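Local coordinates for CzcP cation efflux P1-ATPase (Ralstonia metallidurans, PDB 4U9R), which probably pumps zinc out of the cell at the cost of ATP, the piece described here being its cadmium-binding N-terminal extension with a ferredoxin-like fold, at residues K25-I30 / H62-N67; V76-A81 / A86-L91. One frame throughout, in Å; residues are numbered along the deposited sequence.

Contact 1: K25-I30 / H62-N67. With CD (cadmium ion), chain C; TCE (3,3',3''-phosphanetriyltripropanoic acid), chain D.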
loop_
_atom_site.group_PDB
_atom_site.type_symbol
_atom_site.label_atom_id
_atom_site.label_comp_id
_atom_site.label_asym_id
_atom_site.label_seq_id
_atom_site.Cartn_x
_atom_site.Cartn_y
_atom_site.Cartn_z
ATOM N N LYS A 25 6.639 0.978 23.360
ATOM C CA LYS A 25 6.505 0.528 21.989
ATOM C C LYS A 25 5.314 -0.381 21.832
ATOM O O LYS A 25 5.070 -1.186 22.696
ATOM C CB LYS A 25 7.734 -0.286 21.615
ATOM C CG LYS A 25 8.997 0.453 21.974
ATOM C CD LYS A 25 10.248 -0.206 21.487
ATOM C CE LYS A 25 11.422 0.668 21.963
ATOM N NZ LYS A 25 12.707 0.203 21.405
ATOM N N LEU A 26 4.629 -0.300 20.703
ATOM C CA LEU A 26 3.656 -1.310 20.329
ATOM C C LEU A 26 3.872 -1.744 18.898
ATOM O O LEU A 26 4.289 -0.939 18.037
ATOM C CB LEU A 26 2.219 -0.821 20.521
ATOM C CG LEU A 26 1.674 0.384 19.737
ATOM C CD1 LEU A 26 1.273 0.004 18.346
ATOM C CD2 LEU A 26 0.377 0.918 20.320
ATOM N N ARG A 27 3.569 -3.009 18.629
ATOM C CA ARG A 27 3.720 -3.573 17.298
ATOM C C ARG A 27 2.478 -4.269 16.852
ATOM O O ARG A 27 1.778 -4.864 17.642
ATOM C CB ARG A 27 4.808 -4.622 17.302
ATOM C CG ARG A 27 6.174 -4.023 17.219
ATOM C CD ARG A 27 7.291 -4.999 17.551
ATOM N NE ARG A 27 8.422 -4.197 18.010
ATOM C CZ ARG A 27 9.529 -4.685 18.554
ATOM N NH1 ARG A 27 9.683 -5.986 18.703
ATOM N NH2 ARG A 27 10.487 -3.853 18.935
ATOM N N LEU A 28 2.213 -4.189 15.569
ATOM C CA LEU A 28 1.101 -4.840 14.971
ATOM C C LEU A 28 1.575 -5.378 13.621
ATOM O O LEU A 28 2.532 -4.849 13.021
ATOM C CB LEU A 28 0.002 -3.836 14.738
ATOM C CG LEU A 28 -0.689 -3.260 15.986
ATOM C CD1 LEU A 28 -0.107 -1.912 16.336
ATOM C CD2 LEU A 28 -2.157 -3.084 15.713
ATOM N N ASP A 29 0.907 -6.412 13.141
ATOM C CA ASP A 29 1.298 -7.052 11.915
ATOM C C ASP A 29 0.729 -6.257 10.762
ATOM O O ASP A 29 -0.390 -5.768 10.812
ATOM C CB ASP A 29 0.818 -8.507 11.906
ATOM C CG ASP A 29 1.369 -9.288 13.074
ATOM O OD1 ASP A 29 2.591 -9.541 13.100
ATOM O OD2 ASP A 29 0.590 -9.610 13.993
ATOM N N ILE A 30 1.527 -6.084 9.724
ATOM C CA ILE A 30 1.134 -5.221 8.615
ATOM C C ILE A 30 -0.125 -5.715 7.918
ATOM O O ILE A 30 -1.023 -4.917 7.640
ATOM C CB ILE A 30 2.310 -5.033 7.626
ATOM C CG1 ILE A 30 3.276 -4.025 8.219
ATOM C CG2 ILE A 30 1.832 -4.514 6.279
ATOM C CD1 ILE A 30 4.636 -3.996 7.551
ATOM N N HIS A 62 8.175 2.772 12.349
ATOM C CA HIS A 62 9.007 2.125 11.339
ATOM C C HIS A 62 8.576 0.676 11.155
ATOM O O HIS A 62 7.796 0.099 11.973
ATOM C CB HIS A 62 10.509 2.229 11.713
ATOM C CG HIS A 62 10.867 1.541 12.996
ATOM N ND1 HIS A 62 11.543 0.342 13.034
ATOM C CD2 HIS A 62 10.608 1.865 14.285
ATOM C CE1 HIS A 62 11.701 -0.030 14.293
ATOM N NE2 HIS A 62 11.149 0.879 15.072
ATOM N N ILE A 63 9.029 0.104 10.058
ATOM C CA ILE A 63 8.759 -1.281 9.720
ATOM C C ILE A 63 9.813 -2.164 10.342
ATOM O O ILE A 63 10.972 -1.770 10.427
ATOM C CB ILE A 63 8.797 -1.494 8.199
ATOM C CG1 ILE A 63 7.803 -0.577 7.515
ATOM C CG2 ILE A 63 8.470 -2.931 7.809
ATOM C CD1 ILE A 63 8.496 0.420 6.605
ATOM N N LYS A 64 9.387 -3.340 10.807
ATOM C CA LYS A 64 10.264 -4.443 11.253
ATOM C C LYS A 64 10.075 -5.580 10.268
ATOM O O LYS A 64 8.999 -6.198 10.201
ATOM C CB LYS A 64 9.844 -4.960 12.615
ATOM C CG LYS A 64 9.653 -3.869 13.651
ATOM C CD LYS A 64 10.924 -3.619 14.402
ATOM C CE LYS A 64 11.184 -4.762 15.361
ATOM N NZ LYS A 64 12.592 -5.182 15.204
ATOM N N THR A 65 11.111 -5.846 9.497
ATOM C CA THR A 65 11.006 -6.727 8.343
ATOM C C THR A 65 11.081 -8.194 8.728
ATOM O O THR A 65 11.975 -8.601 9.469
ATOM C CB THR A 65 12.127 -6.430 7.333
ATOM O OG1 THR A 65 12.010 -5.075 6.871
ATOM C CG2 THR A 65 12.026 -7.375 6.164
ATOM N N ALA A 66 10.134 -8.983 8.227
ATOM C CA ALA A 66 10.183 -10.438 8.382
ATOM C C ALA A 66 10.669 -11.103 7.093
ATOM O O ALA A 66 10.373 -10.631 5.986
ATOM C CB ALA A 66 8.820 -10.978 8.770
ATOM N N ASN A 67 11.419 -12.195 7.254
ATOM C CA ASN A 67 11.899 -13.002 6.124
ATOM C C ASN A 67 10.726 -13.539 5.310
ATOM O O ASN A 67 10.738 -13.496 4.076
ATOM C CB ASN A 67 12.764 -14.156 6.624
ATOM C CG ASN A 67 14.031 -13.679 7.310
ATOM O OD1 ASN A 67 14.941 -13.158 6.663
ATOM N ND2 ASN A 67 14.099 -13.857 8.626
HETATM CD CD CD C . 10.836 0.021 17.095
HETATM O O16 TCE D . 15.009 -5.976 19.208
HETATM C C14 TCE D . 13.835 -5.555 19.103
HETATM O O15 TCE D . 12.876 -5.963 19.795
HETATM C C5 TCE D . 13.549 -4.480 18.071
HETATM C C2 TCE D . 13.339 -3.109 18.668
HETATM P P TCE D . 12.818 -1.805 17.487
HETATM C C3 TCE D . 13.982 -2.013 16.084
HETATM C C6 TCE D . 14.638 -0.680 15.756
HETATM C C8 TCE D . 16.122 -0.791 15.462
HETATM O O10 TCE D . 16.552 -0.229 14.430
HETATM O O9 TCE D . 16.837 -1.436 16.263
HETATM C C1 TCE D . 13.387 -0.254 18.288
HETATM C C4 TCE D . 14.857 -0.448 18.653
HETATM C C11 TCE D . 15.666 0.834 18.613
HETATM O O12 TCE D . 15.195 1.849 19.177
HETATM O O13 TCE D . 16.766 0.808 18.014
#

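Contact 2: V76-A81 / A86-L91. With CD (cadmium ion), chain C; TCE (3,3',3''-phosphanetriyltripropanoic acid), chain D.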
loop_
_atom_site.group_PDB
_atom_site.type_symbol
_atom_site.label_atom_id
_atom_site.label_comp_id
_atom_site.label_asym_id
_atom_site.label_seq_id
_atom_site.Cartn_x
_atom_site.Cartn_y
_atom_site.Cartn_z
ATOM N N VAL A 76 5.735 1.188 16.655
ATOM C CA VAL A 76 5.485 2.563 16.948
ATOM C C VAL A 76 5.953 2.826 18.360
ATOM O O VAL A 76 5.577 2.120 19.269
ATOM C CB VAL A 76 3.980 2.871 16.851
ATOM C CG1 VAL A 76 3.671 4.315 17.225
ATOM C CG2 VAL A 76 3.472 2.648 15.443
ATOM N N HIS A 77 6.781 3.849 18.523
ATOM C CA HIS A 77 7.246 4.276 19.788
ATOM C C HIS A 77 6.452 5.523 20.185
ATOM O O HIS A 77 6.251 6.443 19.392
ATOM C CB HIS A 77 8.726 4.657 19.724
ATOM C CG HIS A 77 9.634 3.587 19.173
ATOM N ND1 HIS A 77 11.007 3.683 19.295
ATOM C CD2 HIS A 77 9.407 2.456 18.452
ATOM C CE1 HIS A 77 11.581 2.637 18.724
ATOM N NE2 HIS A 77 10.638 1.862 18.221
ATOM N N TYR A 78 5.990 5.540 21.420
ATOM C CA TYR A 78 5.245 6.645 21.915
ATOM C C TYR A 78 5.707 7.029 23.334
ATOM O O TYR A 78 6.348 6.238 24.069
ATOM C CB TYR A 78 3.753 6.327 21.860
ATOM C CG TYR A 78 3.327 5.244 22.810
ATOM C CD1 TYR A 78 3.508 3.899 22.478
ATOM C CD2 TYR A 78 2.753 5.559 24.054
ATOM C CE1 TYR A 78 3.133 2.899 23.349
ATOM C CE2 TYR A 78 2.370 4.556 24.935
ATOM C CZ TYR A 78 2.578 3.224 24.558
ATOM O OH TYR A 78 2.234 2.208 25.369
ATOM N N ASP A 79 5.380 8.263 23.679
ATOM C CA ASP A 79 5.579 8.846 25.004
ATOM C C ASP A 79 4.291 8.675 25.803
ATOM O O ASP A 79 3.306 9.381 25.559
ATOM C CB ASP A 79 5.864 10.345 24.810
ATOM C CG ASP A 79 6.085 11.086 26.116
ATOM O OD1 ASP A 79 5.991 10.467 27.203
ATOM O OD2 ASP A 79 6.364 12.300 26.034
ATOM N N PRO A 80 4.276 7.751 26.768
ATOM C CA PRO A 80 3.038 7.575 27.486
ATOM C C PRO A 80 2.593 8.769 28.376
ATOM O O PRO A 80 1.545 8.673 28.998
ATOM C CB PRO A 80 3.305 6.328 28.345
ATOM C CG PRO A 80 4.770 6.308 28.543
ATOM C CD PRO A 80 5.374 6.948 27.339
ATOM N N ALA A 81 3.355 9.860 28.447
ATOM C CA ALA A 81 2.886 11.047 29.169
ATOM C C ALA A 81 2.029 11.902 28.257
ATOM O O ALA A 81 1.172 12.635 28.717
ATOM C CB ALA A 81 4.060 11.858 29.709
ATOM N N ALA A 86 -4.128 2.962 24.684
ATOM C CA ALA A 86 -5.423 2.848 23.997
ATOM C C ALA A 86 -5.580 3.790 22.818
ATOM O O ALA A 86 -6.044 3.412 21.756
ATOM C CB ALA A 86 -6.547 3.140 24.993
ATOM N N ARG A 87 -5.176 5.023 23.037
ATOM C CA ARG A 87 -5.279 6.096 22.071
ATOM C C ARG A 87 -4.220 5.985 20.942
ATOM O O ARG A 87 -4.548 6.172 19.773
ATOM C CB ARG A 87 -5.167 7.439 22.830
ATOM C CG ARG A 87 -5.148 8.693 21.962
ATOM C CD ARG A 87 -6.427 8.881 21.162
ATOM N NE ARG A 87 -6.245 9.822 20.060
ATOM C CZ ARG A 87 -6.411 11.143 20.142
ATOM N NH1 ARG A 87 -6.769 11.729 21.288
ATOM N NH2 ARG A 87 -6.212 11.892 19.058
ATOM N N ILE A 88 -2.968 5.636 21.255
ATOM C CA ILE A 88 -2.003 5.441 20.174
ATOM C C ILE A 88 -2.431 4.247 19.303
ATOM O O ILE A 88 -2.454 4.345 18.072
ATOM C CB ILE A 88 -0.525 5.423 20.635
ATOM C CG1 ILE A 88 0.414 5.431 19.440
ATOM C CG2 ILE A 88 -0.198 4.204 21.441
ATOM C CD1 ILE A 88 0.212 6.560 18.466
ATOM N N ARG A 89 -2.879 3.165 19.911
ATOM C CA ARG A 89 -3.257 1.983 19.124
ATOM C C ARG A 89 -4.488 2.273 18.214
ATOM O O ARG A 89 -4.572 1.804 17.073
ATOM C CB ARG A 89 -3.497 0.788 20.044
ATOM C CG ARG A 89 -3.953 -0.466 19.322
ATOM C CD ARG A 89 -4.138 -1.651 20.259
ATOM N NE ARG A 89 -5.159 -1.378 21.266
ATOM C CZ ARG A 89 -5.000 -1.417 22.580
ATOM N NH1 ARG A 89 -3.830 -1.715 23.154
ATOM N NH2 ARG A 89 -6.036 -1.133 23.341
ATOM N N GLU A 90 -5.422 3.068 18.718
ATOM C CA GLU A 90 -6.606 3.476 17.952
ATOM C C GLU A 90 -6.220 4.312 16.749
ATOM O O GLU A 90 -6.739 4.119 15.643
ATOM C CB GLU A 90 -7.591 4.240 18.876
ATOM C CG GLU A 90 -8.816 4.869 18.214
ATOM C CD GLU A 90 -9.821 5.396 19.247
ATOM O OE1 GLU A 90 -9.703 6.578 19.668
ATOM O OE2 GLU A 90 -10.698 4.609 19.674
ATOM N N LEU A 91 -5.318 5.243 16.976
ATOM C CA LEU A 91 -4.728 6.023 15.915
ATOM C C LEU A 91 -4.068 5.111 14.884
ATOM O O LEU A 91 -4.301 5.259 13.701
ATOM C CB LEU A 91 -3.723 6.982 16.489
ATOM C CG LEU A 91 -3.458 8.307 15.818
ATOM C CD1 LEU A 91 -4.723 8.981 15.294
ATOM C CD2 LEU A 91 -2.811 9.195 16.872
HETATM CD CD CD C . 10.836 0.021 17.095
HETATM O O16 TCE D . 15.009 -5.976 19.208
HETATM C C14 TCE D . 13.835 -5.555 19.103
HETATM O O15 TCE D . 12.876 -5.963 19.795
HETATM C C5 TCE D . 13.549 -4.480 18.071
HETATM C C2 TCE D . 13.339 -3.109 18.668
HETATM P P TCE D . 12.818 -1.805 17.487
HETATM C C3 TCE D . 13.982 -2.013 16.084
HETATM C C6 TCE D . 14.638 -0.680 15.756
HETATM C C8 TCE D . 16.122 -0.791 15.462
HETATM O O10 TCE D . 16.552 -0.229 14.430
HETATM O O9 TCE D . 16.837 -1.436 16.263
HETATM C C1 TCE D . 13.387 -0.254 18.288
HETATM C C4 TCE D . 14.857 -0.448 18.653
HETATM C C11 TCE D . 15.666 0.834 18.613
HETATM O O12 TCE D . 15.195 1.849 19.177
HETATM O O13 TCE D . 16.766 0.808 18.014
#

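Contact 1: K25-I30 / H62-N67
Arg27 and Lys64 meet because their chains are shaped differently. From CG to NE the Arg27 chain runs extended (chi2 166°), carrying the guanidinium over toward strand 58-64, whereas Lys64 is bent at every torsion beyond CB (chi2 -91°) and curls against one face of it. CE of Lys64 thus lies over the centre of that face, 3.6 Å from CZ of Arg27. Two like charges are brought close, NH2 of Arg27 being 4.5 Å from NZ of Lys64, and the gathering is consistent with a pocket occupied by the phosphine-tricarboxylate, whose carboxylates are anionic: Lys25, Arg27, His62 and Lys64 all line it. Carboxylate oxygen O15 sits at the edge of the guanidinium, in plane, and takes two weak hydrogen bonds, from NH1 (3.4 Å) and NH2 of Arg27, a fork that would probably offset part of the positive charge. Beside it, His62 gives NE2 to the cadmium ion at 2.2 Å, while a weak bond from ND1 to the carbonyl O of Ile63 may help set the ring's rotation. Farther along, Ile30 CD1 meets the Ile63 CG2 branch at 4.0 Å, the two side chains crossing at about a right angle. Strands 24-29 and 58-64 are the outer strands of a three-stranded antiparallel sheet; strand 73-78 runs between them, Arg27 and Lys64 both touching its Cys75, and helix 43-53 packs against Ile63.

Contact 2: V76-A81 / A86-L91
Ile88 of helix 85-102 presses against Val76 and Tyr78 of strand 73-78, joining sheet to helix in the ferredoxin-like fold of this N-terminal extension, where helix 85-102, which follows the central strand 73-78 in the chain, packs on one face of the sheet. The contact between the segments is apolar, and all three residues that touch are buried.

The CH-pi interaction involves Tyr78. CG2 of Ile88 stands over the ring, 3.9 Å from its centroid and 11° off the normal, so the methyl carbon lies almost directly above the ring centre. Tyr78 places its CG between the backbone N and the carbonyl carbon (chi1 68°), which carries the ring toward the helix, and chi2 of -81° turns its face to Ile88. Leu85 of the same helix and Ile83 of the connecting loop also touch this side chain.

Aliphatic packing is supplied by the other branch of Ile88. Its CG1 reaches CG1 of Val76 tip to tip at 4.1 Å, so that the two branches of one isoleucine serve two strand residues, i and i+2, on the same face of the sheet. Leu26 and Val58, from the two outer strands, also touch Ile88.

Metal coordination belongs to the opposite face. His77, between the two apolar residues, points away from the helix and binds cadmium through NE2 at 2.2 Å, with His62 and Cys75 as the other protein ligands; O12 of the phosphine lies at the edge of its ring, in plane.

A polar bond within 76-81 shapes the turn just after the strand. Asp79 forms an Asx turn, its OD1 accepting the backbone N of Ala81 at 3.0 Å from above the carboxylate plane.

Contacts 1 and 2 have centres about 15 Å apart and share the sheet of strands 24-29, 73-78 and 58-64. They join directly through the backbone, Leu26 O lying 2.9 Å from Val76 N in a probable hydrogen bond between adjacent strands. On the helix side, CD2 of Leu26 packs 3.5 Å from CG2 of Ile88, which extends the apolar layer of contact 2 to an outer strand. On the other side lies the cadmium site, where His62 NE2 of contact 1 and His77 NE2 of contact 2 are 3.3 Å apart as ligands of one ion. Lys25 NZ also approaches His77 CE1, at 3.8 Å, by the phosphine ligand, which spans residues of both contacts.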